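Local coordinates for beta-1,3-1,4-glucanase (Caldicellulosiruptor sp. F32, PDB 5H4R), which probably hydrolyses mixed-linkage beta-1,3-1,4-glucans such as lichenan as a family 5 glycoside hydrolase, and here holds a cello-oligosaccharide in its cleft, at residues 244-249 with 273-278. The protein carries 1 engineered substitution. Sequence-based numbering, arbitrary orientation.
Sequences AAPEYV and AYRPYN. With BGC (beta-D-glucopyranose), chain B; BGC (beta-D-glucopyranose), chain C.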
loop_
_atom_site.group_PDB
_atom_site.type_symbol
_atom_site.label_atom_id
_atom_site.label_comp_id
_atom_site.label_asym_id
_atom_site.label_seq_id
_atom_site.Cartn_x
_atom_site.Cartn_y
_atom_site.Cartn_z
ATOM N N ALA A 244 -2.144 6.703 6.471
ATOM C CA ALA A 244 -1.480 5.395 6.512
ATOM C C ALA A 244 -0.185 5.443 7.310
ATOM O O ALA A 244 0.671 4.570 7.164
ATOM C CB ALA A 244 -1.202 4.837 5.109
ATOM N N ALA A 245 -0.038 6.414 8.196
ATOM C CA ALA A 245 1.177 6.506 8.982
ATOM C C ALA A 245 1.173 5.473 10.105
ATOM O O ALA A 245 0.129 5.213 10.707
ATOM C CB ALA A 245 1.323 7.893 9.582
ATOM N N PRO A 246 2.332 4.897 10.431
ATOM C CA PRO A 246 2.401 4.052 11.640
ATOM C C PRO A 246 1.899 4.776 12.881
ATOM O O PRO A 246 1.189 4.188 13.720
ATOM C CB PRO A 246 3.888 3.703 11.752
ATOM C CG PRO A 246 4.490 4.054 10.429
ATOM C CD PRO A 246 3.638 5.089 9.792
ATOM N N GLU A 247 2.237 6.068 13.007
ATOM C CA GLU A 247 1.903 6.812 14.207
ATOM C C GLU A 247 0.406 6.815 14.469
ATOM O O GLU A 247 -0.012 6.850 15.633
ATOM C CB GLU A 247 2.403 8.251 14.100
ATOM C CG GLU A 247 3.903 8.379 14.265
ATOM C CD GLU A 247 4.702 7.988 13.034
ATOM O OE1 GLU A 247 4.138 7.765 11.947
ATOM O OE2 GLU A 247 5.935 7.911 13.165
ATOM N N TYR A 248 -0.415 6.787 13.423
ATOM C CA TYR A 248 -1.837 7.036 13.602
ATOM C C TYR A 248 -2.643 5.745 13.602
ATOM O O TYR A 248 -3.869 5.788 13.715
ATOM C CB TYR A 248 -2.327 8.067 12.567
ATOM C CG TYR A 248 -1.524 9.337 12.734
ATOM C CD1 TYR A 248 -1.261 9.847 14.009
ATOM C CD2 TYR A 248 -0.984 10.000 11.635
ATOM C CE1 TYR A 248 -0.467 10.991 14.177
ATOM C CE2 TYR A 248 -0.196 11.140 11.802
ATOM C CZ TYR A 248 0.060 11.613 13.069
ATOM O OH TYR A 248 0.851 12.731 13.230
ATOM N N VAL A 249 -1.970 4.589 13.568
ATOM C CA VAL A 249 -2.559 3.375 14.114
ATOM C C VAL A 249 -2.017 3.073 15.494
ATOM O O VAL A 249 -2.607 2.242 16.207
ATOM C CB VAL A 249 -2.364 2.150 13.194
ATOM C CG1 VAL A 249 -3.212 2.312 11.924
ATOM C CG2 VAL A 249 -0.904 1.932 12.871
ATOM N N ALA A 273 5.543 3.535 4.926
ATOM C CA ALA A 273 6.672 4.056 5.719
ATOM C C ALA A 273 7.921 4.144 4.839
ATOM O O ALA A 273 8.743 3.226 4.810
ATOM C CB ALA A 273 6.921 3.196 6.927
ATOM N N TYR A 274 8.070 5.289 4.176
ATOM C CA TYR A 274 9.271 5.574 3.393
ATOM C C TYR A 274 10.249 6.248 4.345
ATOM O O TYR A 274 10.336 7.466 4.436
ATOM C CB TYR A 274 8.935 6.451 2.205
ATOM C CG TYR A 274 7.962 5.892 1.188
ATOM C CD1 TYR A 274 6.592 5.968 1.377
ATOM C CD2 TYR A 274 8.412 5.370 0.003
ATOM C CE1 TYR A 274 5.701 5.498 0.419
ATOM C CE2 TYR A 274 7.545 4.926 -0.971
ATOM C CZ TYR A 274 6.186 4.963 -0.760
ATOM O OH TYR A 274 5.328 4.538 -1.740
ATOM N N ARG A 275 10.932 5.426 5.122
ATOM C CA ARG A 275 11.732 5.881 6.248
ATOM C C ARG A 275 13.109 5.249 6.194
ATOM O O ARG A 275 13.243 4.066 5.846
ATOM C CB ARG A 275 11.066 5.534 7.563
ATOM C CG ARG A 275 9.692 6.162 7.611
ATOM C CD ARG A 275 9.199 6.297 8.960
ATOM N NE ARG A 275 7.897 6.958 8.914
ATOM C CZ ARG A 275 7.136 7.149 9.970
ATOM N NH1 ARG A 275 7.543 6.730 11.163
ATOM N NH2 ARG A 275 5.956 7.755 9.813
ATOM N N PRO A 276 14.152 6.026 6.546
ATOM C CA PRO A 276 14.116 7.448 6.941
ATOM C C PRO A 276 13.748 8.343 5.774
ATOM O O PRO A 276 14.248 8.171 4.670
ATOM C CB PRO A 276 15.537 7.719 7.423
ATOM C CG PRO A 276 16.380 6.730 6.687
ATOM C CD PRO A 276 15.515 5.481 6.550
ATOM N N TYR A 277 12.845 9.287 6.056
ATOM C CA TYR A 277 12.258 10.125 5.014
ATOM C C TYR A 277 13.318 10.869 4.206
ATOM O O TYR A 277 13.237 10.926 2.969
ATOM C CB TYR A 277 11.285 11.108 5.660
ATOM C CG TYR A 277 10.785 12.185 4.732
ATOM C CD1 TYR A 277 9.752 11.919 3.826
ATOM C CD2 TYR A 277 11.334 13.448 4.746
ATOM C CE1 TYR A 277 9.314 12.885 2.973
ATOM C CE2 TYR A 277 10.881 14.418 3.886
ATOM C CZ TYR A 277 9.874 14.126 3.010
ATOM O OH TYR A 277 9.445 15.140 2.164
ATOM N N ASN A 278 14.312 11.452 4.883
ATOM C CA ASN A 278 15.269 12.315 4.187
ATOM C C ASN A 278 16.077 11.537 3.152
ATOM O O ASN A 278 16.511 12.114 2.136
ATOM C CB ASN A 278 16.179 13.045 5.183
ATOM C CG ASN A 278 17.017 12.118 6.076
ATOM O OD1 ASN A 278 16.906 10.909 6.038
ATOM N ND2 ASN A 278 17.880 12.722 6.884
HETATM C C2 BGC B . 1.187 7.224 -2.248
HETATM C C3 BGC B . 1.689 6.899 -3.643
HETATM C C4 BGC B . 2.895 7.784 -3.902
HETATM C C5 BGC B . 4.004 7.210 -3.023
HETATM C C6 BGC B . 5.312 7.999 -3.155
HETATM C C1 BGC B . 2.305 7.570 -1.248
HETATM O O2 BGC B . 0.353 6.149 -1.768
HETATM O O3 BGC B . 0.629 7.181 -4.550
HETATM O O4 BGC B . 3.251 7.662 -5.276
HETATM O O5 BGC B . 3.616 7.168 -1.650
HETATM O O6 BGC B . 5.143 9.409 -2.972
HETATM C C2 BGC C . 4.261 11.883 0.109
HETATM C C3 BGC C . 3.241 11.086 -0.703
HETATM C C4 BGC C . 3.337 9.596 -0.368
HETATM C C5 BGC C . 3.197 9.412 1.148
HETATM C C6 BGC C . 3.616 8.040 1.693
HETATM C C1 BGC C . 4.035 11.635 1.601
HETATM O O1 BGC C . 5.028 12.274 2.425
HETATM O O2 BGC C . 4.110 13.267 -0.235
HETATM O O3 BGC C . 3.490 11.273 -2.096
HETATM O O4 BGC C . 2.259 8.996 -1.115
HETATM O O5 BGC C . 4.146 10.238 1.796
HETATM O O6 BGC C . 3.678 8.056 3.146
#
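Pro246 and Glu247, beside the short helix 247-250, meet Ala273 and Arg275 of an irregular loop in which Tyr274 centres an inverse gamma turn and a cis peptide bond precedes Pro276. The two segments follow strands 237-240 and 267-272, neighbours in the eight-stranded parallel barrel of this TIM-barrel enzyme, and illustrate how adjacent loops after the strands can be joined by a two-pronged ion pair together with apolar contacts. Arg275 reaches across with its chain extended from CG to NE (chi3 178°) and grips Glu247 end-on: NH2 donates to OE1 at 2.8 Å, and NH1 donates to OE2, also at 2.8 Å. Both oxygens use their syn lone pairs and lie close to the guanidinium plane, although the carboxylate is turned 31° against it. Glu247 bends at chi2 (78°) to bring its two oxygens round to the arginine. Were Glu247 replaced by an alanine, the guanidinium of Arg275 would probably lose its charged mate and be freer to turn about its extended chain. Beside this bridge, Pro246 CG packs against Ala273 CB at 4.3 Å, and Phe307 of helix 298-316 touches Pro246, Ala273 and Arg275. Next along the chain, Tyr274 belongs to the glycan pocket, its OH hydrogen-bonded to Glu326 and 3.1 Å from O5 of the chain B glucose. The proline ring lies over one guanidinium face of Arg275, offset toward its rim, with Pro246 CD 3.5 Å from NH2.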